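Local coordinates for microcin B17-processing protein McbD (Escherichia coli str. K-12 substr. MG1655, PDB 6GRH), which is needed to process the inactive microcin B17 precursor McbA into the active peptide antibiotic and belongs to the YcaO cyclodehydratase family, at residues R171-G181 against G384-F395; I357-H365 against I372-H380. The protein carries 1 engineered substitution. All blocks are in the same frame, centred on the assembly; numbering follows the deposited sequence. Where two conformers were deposited one is given.

Contact 1 (R171-G181 against G384-F395); sequences RQSLLLYWLQG and GIKVRESKMVPF. Engineered in segment 171-181: Arg171 (natural residue Thr).
Trp178 is sandwiched by the C-terminal tail. On one side of its indole Arg388 lies flat: CD sits over the six-membered ring, 3.3 Å from its centroid, and the guanidinium continues the stack with its plane only 11° from that of the indole. CZ is off-centre, so this is a displaced cation-pi pair. The backbone turn at Val393-Pro394 covers the opposite face, with Val393 CA over the centre and Pro394 CD 3.3 Å from Trp178 CZ3. At the rim, Trp178 NE1 points to Lys391 O, 2.9 Å away, though the place of that oxygen is less certain; Arg388 O is a weak second acceptor.

The same arginine reaches back to the helix backbone. Arg388 NH1 gives a hydrogen bond to Trp178 O at 2.6 Å, in the carbonyl plane and on a lone pair, which fixes the rotation of the guanidinium over the ring. A bend at chi2 (-87°) folds the chain across the indole. One residue on, Leu179 O takes the N-H of Ile385 almost head-on, at 2.7 Å. Both carbonyls belong to the last turn of helix 157-180, where the tail supplies donors.

A turn or more earlier, Leu174 CD2 sits over the Phe395 ring, 3.8 Å from its centroid, while Leu174 CD1 meets Val393 CG2. NE of the engineered Arg171 comes within 4.2 Å of Phe395 CE1.

Further out, Leu302 of helix 296-304 packs on Trp178 and Pro394, and the tail is tied down by Tyr241, which bonds Pro394 O, and His289, which bonds Met392 O. Pro394 is the centre of an inverse gamma turn, within the proline-containing C-terminus seen in many azoline-forming YcaO cyclodehydratases, here laid along the C-terminal half of helix 157-180.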
# COMPACT_ATOMS: atom_id res chain seq x y z
N ARG E 171 -6.16 -24.46 43.91
CA ARG E 171 -6.10 -23.68 45.13
C ARG E 171 -6.30 -24.54 46.38
O ARG E 171 -5.57 -24.38 47.36
CB ARG E 171 -7.12 -22.52 45.09
CG ARG E 171 -6.99 -21.60 43.86
CD ARG E 171 -5.65 -20.88 43.82
NE ARG E 171 -5.47 -20.13 42.58
CZ ARG E 171 -5.93 -18.90 42.33
NH1 ARG E 171 -6.64 -18.21 43.23
NH2 ARG E 171 -5.67 -18.35 41.14
N GLN E 172 -7.22 -25.50 46.32
CA GLN E 172 -7.41 -26.41 47.46
C GLN E 172 -6.16 -27.25 47.66
O GLN E 172 -5.70 -27.41 48.80
CB GLN E 172 -8.65 -27.30 47.30
CG GLN E 172 -9.97 -26.55 47.17
CD GLN E 172 -10.30 -25.69 48.36
OE1 GLN E 172 -10.05 -26.07 49.53
NE2 GLN E 172 -10.91 -24.53 48.09
N SER E 173 -5.58 -27.74 46.56
CA SER E 173 -4.29 -28.46 46.61
C SER E 173 -3.17 -27.61 47.19
O SER E 173 -2.38 -28.09 47.99
CB SER E 173 -3.86 -28.99 45.24
OG SER E 173 -4.79 -29.96 44.76
N LEU E 174 -3.12 -26.36 46.81
CA LEU E 174 -2.06 -25.46 47.26
C LEU E 174 -2.16 -25.15 48.76
O LEU E 174 -1.14 -25.10 49.44
CB LEU E 174 -2.12 -24.15 46.47
CG LEU E 174 -1.16 -23.03 46.90
CD1 LEU E 174 0.30 -23.41 46.68
CD2 LEU E 174 -1.51 -21.75 46.17
N LEU E 175 -3.38 -24.90 49.23
CA LEU E 175 -3.61 -24.64 50.66
C LEU E 175 -3.27 -25.84 51.54
O LEU E 175 -2.66 -25.66 52.59
CB LEU E 175 -5.05 -24.21 50.93
CG LEU E 175 -5.37 -22.80 50.43
CD1 LEU E 175 -6.88 -22.62 50.23
CD2 LEU E 175 -4.82 -21.75 51.37
N LEU E 176 -3.65 -27.04 51.12
CA LEU E 176 -3.28 -28.24 51.88
C LEU E 176 -1.76 -28.43 51.92
O LEU E 176 -1.19 -28.71 52.98
CB LEU E 176 -3.96 -29.49 51.33
CG LEU E 176 -3.85 -30.65 52.33
CD1 LEU E 176 -4.68 -30.35 53.57
CD2 LEU E 176 -4.28 -31.97 51.71
N TYR E 177 -1.10 -28.23 50.77
CA TYR E 177 0.37 -28.26 50.69
C TYR E 177 1.02 -27.20 51.58
O TYR E 177 1.95 -27.49 52.33
CB TYR E 177 0.84 -28.05 49.26
CG TYR E 177 2.32 -27.80 49.12
CD1 TYR E 177 3.24 -28.82 49.33
CD2 TYR E 177 2.80 -26.56 48.79
CE1 TYR E 177 4.60 -28.61 49.20
CE2 TYR E 177 4.16 -26.32 48.66
CZ TYR E 177 5.05 -27.35 48.86
OH TYR E 177 6.39 -27.12 48.73
N TRP E 178 0.51 -25.97 51.48
CA TRP E 178 0.96 -24.88 52.33
C TRP E 178 0.88 -25.25 53.82
O TRP E 178 1.87 -25.16 54.54
CB TRP E 178 0.13 -23.63 52.06
CG TRP E 178 0.40 -22.47 52.99
CD1 TRP E 178 -0.50 -21.84 53.80
CD2 TRP E 178 1.64 -21.81 53.18
NE1 TRP E 178 0.10 -20.81 54.47
CE2 TRP E 178 1.42 -20.77 54.11
CE3 TRP E 178 2.93 -21.97 52.64
CZ2 TRP E 178 2.44 -19.91 54.53
CZ3 TRP E 178 3.94 -21.10 53.05
CH2 TRP E 178 3.69 -20.09 53.99
N LEU E 179 -0.28 -25.73 54.25
CA LEU E 179 -0.52 -26.00 55.68
C LEU E 179 0.25 -27.19 56.24
O LEU E 179 0.70 -27.14 57.38
CB LEU E 179 -2.02 -26.16 55.95
CG LEU E 179 -2.81 -24.87 55.71
CD1 LEU E 179 -4.30 -25.13 55.63
CD2 LEU E 179 -2.50 -23.81 56.76
N GLN E 180 0.39 -28.26 55.45
CA GLN E 180 0.96 -29.53 55.91
C GLN E 180 2.37 -29.83 55.42
O GLN E 180 3.06 -30.66 55.99
CB GLN E 180 0.03 -30.67 55.51
CG GLN E 180 -1.34 -30.55 56.15
CD GLN E 180 -2.17 -31.80 56.02
OE1 GLN E 180 -2.54 -32.42 57.03
NE2 GLN E 180 -2.46 -32.20 54.79
N GLY E 181 2.80 -29.17 54.35
CA GLY E 181 4.08 -29.46 53.73
C GLY E 181 4.19 -30.76 52.92
O GLY E 181 5.29 -31.13 52.54
N GLY E 384 -1.58 -29.54 60.53
CA GLY E 384 -0.35 -29.17 59.85
C GLY E 384 0.55 -28.29 60.69
O GLY E 384 0.53 -28.36 61.93
N ILE E 385 1.33 -27.46 59.99
CA ILE E 385 2.32 -26.58 60.61
C ILE E 385 1.64 -25.33 61.18
O ILE E 385 0.99 -24.56 60.44
CB ILE E 385 3.39 -26.16 59.58
CG1 ILE E 385 4.13 -27.39 59.04
CG2 ILE E 385 4.38 -25.18 60.20
CD1 ILE E 385 4.67 -27.20 57.64
N LYS E 386 1.82 -25.11 62.49
CA LYS E 386 1.08 -24.08 63.23
C LYS E 386 1.22 -22.66 62.67
O LYS E 386 0.21 -21.99 62.44
CB LYS E 386 1.47 -24.08 64.72
CG LYS E 386 0.60 -23.17 65.61
CD LYS E 386 -0.89 -23.33 65.32
CE LYS E 386 -1.77 -22.98 66.52
NZ LYS E 386 -3.22 -23.08 66.16
N VAL E 387 2.45 -22.19 62.49
CA VAL E 387 2.70 -20.87 61.89
C VAL E 387 2.06 -20.67 60.51
O VAL E 387 1.59 -19.56 60.20
CB VAL E 387 4.21 -20.50 61.79
CG1 VAL E 387 4.74 -20.06 63.16
CG2 VAL E 387 5.05 -21.63 61.21
N ARG E 388 1.99 -21.73 59.71
CA ARG E 388 1.38 -21.64 58.38
C ARG E 388 -0.13 -21.36 58.48
O ARG E 388 -0.70 -20.77 57.56
CB ARG E 388 1.61 -22.91 57.55
CG ARG E 388 3.06 -23.34 57.35
CD ARG E 388 3.67 -22.66 56.16
NE ARG E 388 5.03 -23.08 55.81
CZ ARG E 388 5.37 -23.99 54.91
NH1 ARG E 388 4.47 -24.73 54.27
NH2 ARG E 388 6.66 -24.20 54.65
N GLU E 389 -0.78 -21.78 59.57
CA GLU E 389 -2.24 -21.57 59.73
C GLU E 389 -2.65 -20.10 59.89
O GLU E 389 -3.82 -19.77 59.68
CB GLU E 389 -2.79 -22.37 60.92
CG GLU E 389 -2.70 -23.88 60.76
CD GLU E 389 -3.18 -24.63 61.99
OE1 GLU E 389 -2.85 -24.21 63.12
OE2 GLU E 389 -3.86 -25.66 61.84
N SER E 390 -1.70 -19.23 60.25
CA SER E 390 -1.92 -17.79 60.38
C SER E 390 -1.21 -16.93 59.31
O SER E 390 -1.26 -15.72 59.41
CB SER E 390 -1.45 -17.35 61.76
OG SER E 390 -0.05 -17.57 61.90
N LYS E 391 -0.56 -17.54 58.32
CA LYS E 391 0.23 -16.82 57.33
C LYS E 391 -0.30 -17.09 55.94
O LYS E 391 -0.58 -18.24 55.60
CB LYS E 391 1.68 -17.29 57.36
CG LYS E 391 2.63 -16.53 58.26
CD LYS E 391 4.08 -16.90 57.95
CE LYS E 391 4.54 -16.34 56.60
NZ LYS E 391 6.01 -16.46 56.36
N MET E 392 -0.39 -16.07 55.10
CA MET E 392 -0.83 -16.33 53.74
C MET E 392 0.27 -17.01 52.92
O MET E 392 1.43 -16.62 52.97
CB MET E 392 -1.29 -15.06 53.05
CG MET E 392 -1.78 -15.37 51.67
SD MET E 392 -2.81 -14.10 50.99
CE MET E 392 -3.02 -14.81 49.35
N VAL E 393 -0.13 -18.04 52.18
CA VAL E 393 0.74 -18.73 51.20
C VAL E 393 1.43 -17.72 50.25
O VAL E 393 0.77 -16.78 49.82
CB VAL E 393 -0.07 -19.80 50.40
CG1 VAL E 393 -1.13 -19.16 49.52
CG2 VAL E 393 0.84 -20.71 49.57
N PRO E 394 2.75 -17.89 49.96
CA PRO E 394 3.48 -16.97 49.08
C PRO E 394 3.22 -17.24 47.57
O PRO E 394 4.11 -17.68 46.81
CB PRO E 394 4.94 -17.19 49.49
CG PRO E 394 4.99 -18.62 49.91
CD PRO E 394 3.67 -18.87 50.58
N PHE E 395 1.99 -16.96 47.17
CA PHE E 395 1.47 -17.27 45.84
C PHE E 395 0.61 -16.07 45.45
O PHE E 395 -0.09 -15.55 46.32
CB PHE E 395 0.64 -18.55 45.92
CG PHE E 395 0.22 -19.08 44.58
CD1 PHE E 395 -1.02 -18.76 44.04
CD2 PHE E 395 1.06 -19.92 43.85
CE1 PHE E 395 -1.41 -19.23 42.80
CE2 PHE E 395 0.68 -20.40 42.61
CZ PHE E 395 -0.57 -20.04 42.08

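Contact 2 (I357-H365 against I372-H380); sequences IVSPDFFLH and ININNKIYH
Asp361 O receives the backbone N-H of Lys377 at 2.8 Å, with the donor tilted 27° from the carbonyl plane. The two side chains run side by side in the same direction, Asp361 CB against Lys377 CG, and end in a long salt bridge, Asp361 OD1 to Lys377 NZ at 3.7 Å. The carboxylate has closer partners in Ser335 and Asn337, which both bond OD2.

Phe362 offers its carbonyl to Asn373 ND2 at 2.8 Å, the amide N lying above the carbonyl plane instead of on a lone pair. The Phe362 and Ile378 side chains cross at about a right angle, CE2 against CG2, and the Phe362 ring meets Phe168 edge-to-face. This is the end of a type I turn from Ser359 to Phe362 that follows strand 350-358, with Ser359 OG accepting from Asp361 N in an ST turn. In 372-380 an Asx turn forms, Asn376 OD1 taking the N-H of Ile378.

Phe363 presents a ring face to Asn376 ND2, which stands 3.3 Å above its centre with the amide plane nearly perpendicular, at 87°. That nitrogen also bonds Asn373 O, which holds it over the ring. Around the phenyl gather Ile372 CD1, Ile378 CD1 and Tyr379 CB, with Ile374 CD1 at the edge.

Leu364 N completes the grip on Asn373, donating to a lone pair of OD1 at 2.9 Å; a chi1 of 62° puts Asn373 CG between its own backbone N and carbonyl carbon, turning the amide to the 362-364 backbone. At His365, Ile372 CG1 lies over the imidazole, 4.0 Å from the ring centroid, and His365 NE2 bonds Ala371 O.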
# COMPACT_ATOMS: atom_id res chain seq x y z
N ILE E 357 -16.89 -22.05 41.31
CA ILE E 357 -17.14 -23.21 42.11
C ILE E 357 -16.78 -22.89 43.55
O ILE E 357 -15.65 -22.46 43.82
CB ILE E 357 -16.42 -24.46 41.57
CG1 ILE E 357 -17.09 -24.83 40.24
CG2 ILE E 357 -16.52 -25.60 42.58
CD1 ILE E 357 -16.59 -26.06 39.57
N VAL E 358 -17.75 -23.11 44.43
CA VAL E 358 -17.73 -22.75 45.84
C VAL E 358 -18.18 -23.94 46.68
O VAL E 358 -19.19 -24.56 46.38
CB VAL E 358 -18.76 -21.63 46.15
CG1 VAL E 358 -18.78 -21.29 47.64
CG2 VAL E 358 -18.46 -20.38 45.34
N SER E 359 -17.43 -24.22 47.75
CA SER E 359 -17.86 -25.18 48.76
C SER E 359 -17.49 -24.74 50.19
O SER E 359 -16.32 -24.53 50.48
CB SER E 359 -17.27 -26.55 48.49
OG SER E 359 -17.74 -27.48 49.48
N PRO E 360 -18.50 -24.64 51.09
CA PRO E 360 -18.18 -24.39 52.52
C PRO E 360 -17.54 -25.58 53.24
O PRO E 360 -17.14 -25.43 54.39
CB PRO E 360 -19.54 -24.07 53.13
CG PRO E 360 -20.51 -24.85 52.29
CD PRO E 360 -19.95 -24.79 50.88
N ASP E 361 -17.47 -26.75 52.59
CA ASP E 361 -16.72 -27.90 53.11
C ASP E 361 -15.25 -27.96 52.69
O ASP E 361 -14.51 -28.86 53.13
CB ASP E 361 -17.45 -29.19 52.71
CG ASP E 361 -18.72 -29.40 53.52
OD1 ASP E 361 -18.74 -29.01 54.72
OD2 ASP E 361 -19.70 -29.94 52.97
N PHE E 362 -14.82 -27.00 51.88
CA PHE E 362 -13.43 -26.82 51.51
C PHE E 362 -13.08 -25.39 51.92
O PHE E 362 -13.94 -24.65 52.45
CB PHE E 362 -13.27 -26.99 49.99
CG PHE E 362 -13.43 -28.41 49.49
CD1 PHE E 362 -14.69 -28.98 49.34
CD2 PHE E 362 -12.33 -29.15 49.11
CE1 PHE E 362 -14.84 -30.27 48.86
CE2 PHE E 362 -12.47 -30.45 48.63
CZ PHE E 362 -13.73 -31.01 48.50
N PHE E 363 -11.84 -24.97 51.68
CA PHE E 363 -11.48 -23.56 51.91
C PHE E 363 -12.30 -22.61 51.02
O PHE E 363 -12.38 -22.81 49.82
CB PHE E 363 -9.99 -23.34 51.74
CG PHE E 363 -9.18 -24.04 52.77
CD1 PHE E 363 -9.05 -23.50 54.05
CD2 PHE E 363 -8.57 -25.25 52.48
CE1 PHE E 363 -8.31 -24.15 55.01
CE2 PHE E 363 -7.82 -25.90 53.43
CZ PHE E 363 -7.69 -25.36 54.70
N LEU E 364 -12.94 -21.62 51.63
CA LEU E 364 -13.74 -20.64 50.86
C LEU E 364 -12.88 -19.63 50.12
O LEU E 364 -13.33 -19.05 49.13
CB LEU E 364 -14.77 -19.93 51.77
CG LEU E 364 -16.03 -20.76 52.04
CD1 LEU E 364 -16.89 -20.11 53.12
CD2 LEU E 364 -16.87 -20.97 50.80
N HIS E 365 -11.67 -19.40 50.59
CA HIS E 365 -10.73 -18.53 49.89
C HIS E 365 -9.32 -18.92 50.32
O HIS E 365 -9.17 -19.82 51.14
CB HIS E 365 -11.05 -17.06 50.21
CG HIS E 365 -10.95 -16.72 51.66
ND1 HIS E 365 -9.75 -16.56 52.30
CD2 HIS E 365 -11.91 -16.46 52.58
CE1 HIS E 365 -9.97 -16.24 53.56
NE2 HIS E 365 -11.27 -16.16 53.75
N ILE E 372 -11.04 -17.11 57.76
CA ILE E 372 -11.16 -18.29 56.89
C ILE E 372 -11.78 -19.47 57.65
O ILE E 372 -11.68 -19.55 58.88
CB ILE E 372 -9.77 -18.67 56.33
CG1 ILE E 372 -9.91 -19.60 55.10
CG2 ILE E 372 -8.88 -19.28 57.41
CD1 ILE E 372 -8.63 -19.76 54.30
N ASN E 373 -12.44 -20.35 56.90
CA ASN E 373 -13.01 -21.57 57.48
C ASN E 373 -11.93 -22.67 57.57
O ASN E 373 -11.92 -23.63 56.82
CB ASN E 373 -14.29 -22.02 56.75
CG ASN E 373 -14.07 -22.37 55.29
OD1 ASN E 373 -13.41 -21.63 54.54
ND2 ASN E 373 -14.66 -23.49 54.86
N ILE E 374 -11.03 -22.49 58.53
CA ILE E 374 -9.88 -23.37 58.73
C ILE E 374 -10.26 -24.84 58.99
O ILE E 374 -9.54 -25.76 58.56
CB ILE E 374 -8.97 -22.82 59.87
CG1 ILE E 374 -7.57 -23.46 59.83
CG2 ILE E 374 -9.62 -23.00 61.24
CD1 ILE E 374 -6.77 -23.12 58.59
N ASN E 375 -11.40 -25.06 59.64
CA ASN E 375 -11.89 -26.41 59.92
C ASN E 375 -12.94 -26.77 58.88
O ASN E 375 -14.02 -26.17 58.84
CB ASN E 375 -12.46 -26.50 61.33
CG ASN E 375 -11.43 -26.21 62.40
OD1 ASN E 375 -10.22 -26.38 62.20
ND2 ASN E 375 -11.90 -25.78 63.58
N ASN E 376 -12.61 -27.74 58.03
CA ASN E 376 -13.46 -28.11 56.90
C ASN E 376 -13.23 -29.61 56.59
O ASN E 376 -12.63 -30.31 57.41
CB ASN E 376 -13.23 -27.15 55.70
CG ASN E 376 -11.78 -27.07 55.27
OD1 ASN E 376 -11.12 -28.09 55.04
ND2 ASN E 376 -11.27 -25.85 55.14
N LYS E 377 -13.73 -30.12 55.46
CA LYS E 377 -13.59 -31.56 55.17
C LYS E 377 -12.20 -32.02 54.73
O LYS E 377 -11.96 -33.22 54.65
CB LYS E 377 -14.64 -32.03 54.16
CG LYS E 377 -16.06 -31.94 54.67
CD LYS E 377 -16.33 -32.96 55.77
CE LYS E 377 -17.73 -32.83 56.37
NZ LYS E 377 -18.80 -32.68 55.35
N ILE E 378 -11.27 -31.10 54.46
CA ILE E 378 -9.88 -31.50 54.13
C ILE E 378 -8.80 -31.01 55.10
O ILE E 378 -7.62 -31.33 54.93
CB ILE E 378 -9.50 -31.10 52.69
CG1 ILE E 378 -9.51 -29.57 52.53
CG2 ILE E 378 -10.46 -31.75 51.70
CD1 ILE E 378 -8.82 -29.10 51.28
N TYR E 379 -9.19 -30.22 56.10
CA TYR E 379 -8.24 -29.75 57.10
C TYR E 379 -8.95 -29.43 58.41
O TYR E 379 -10.11 -29.04 58.40
CB TYR E 379 -7.48 -28.54 56.56
CG TYR E 379 -6.30 -28.14 57.41
CD1 TYR E 379 -5.08 -28.79 57.28
CD2 TYR E 379 -6.40 -27.10 58.34
CE1 TYR E 379 -3.99 -28.42 58.05
CE2 TYR E 379 -5.31 -26.72 59.11
CZ TYR E 379 -4.10 -27.39 58.96
OH TYR E 379 -3.01 -27.04 59.73
N HIS E 380 -8.25 -29.63 59.52
CA HIS E 380 -8.70 -29.18 60.84
C HIS E 380 -7.49 -28.55 61.54
O HIS E 380 -6.37 -29.04 61.37
CB HIS E 380 -9.27 -30.34 61.67
CG HIS E 380 -10.16 -29.90 62.80
ND1 HIS E 380 -9.69 -29.68 64.08
CD2 HIS E 380 -11.49 -29.64 62.84
CE1 HIS E 380 -10.69 -29.31 64.86
NE2 HIS E 380 -11.79 -29.27 64.13

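Contact 2 is nested in the chain between the two halves of contact 1, and their centres lie 13 Å apart. Two hydrogen-bonded joins probably connect them. Gln172 NE2 of helix 157-180 reaches Phe363 O at 2.9 Å, while Gln172 OE1 packs against Phe362 CB at 3.4 Å. At the other end Glu389 OE2 meets Tyr379 OH at 2.7 Å, and this hydroxyl also bonds Gly384 N, tying the start of segment 384-395 to the end of 372-380. Apolar contacts add to these: Phe363 touches Leu175 and Leu179. Segment 171-181 thus touches both 357-365 and the C-terminal tail.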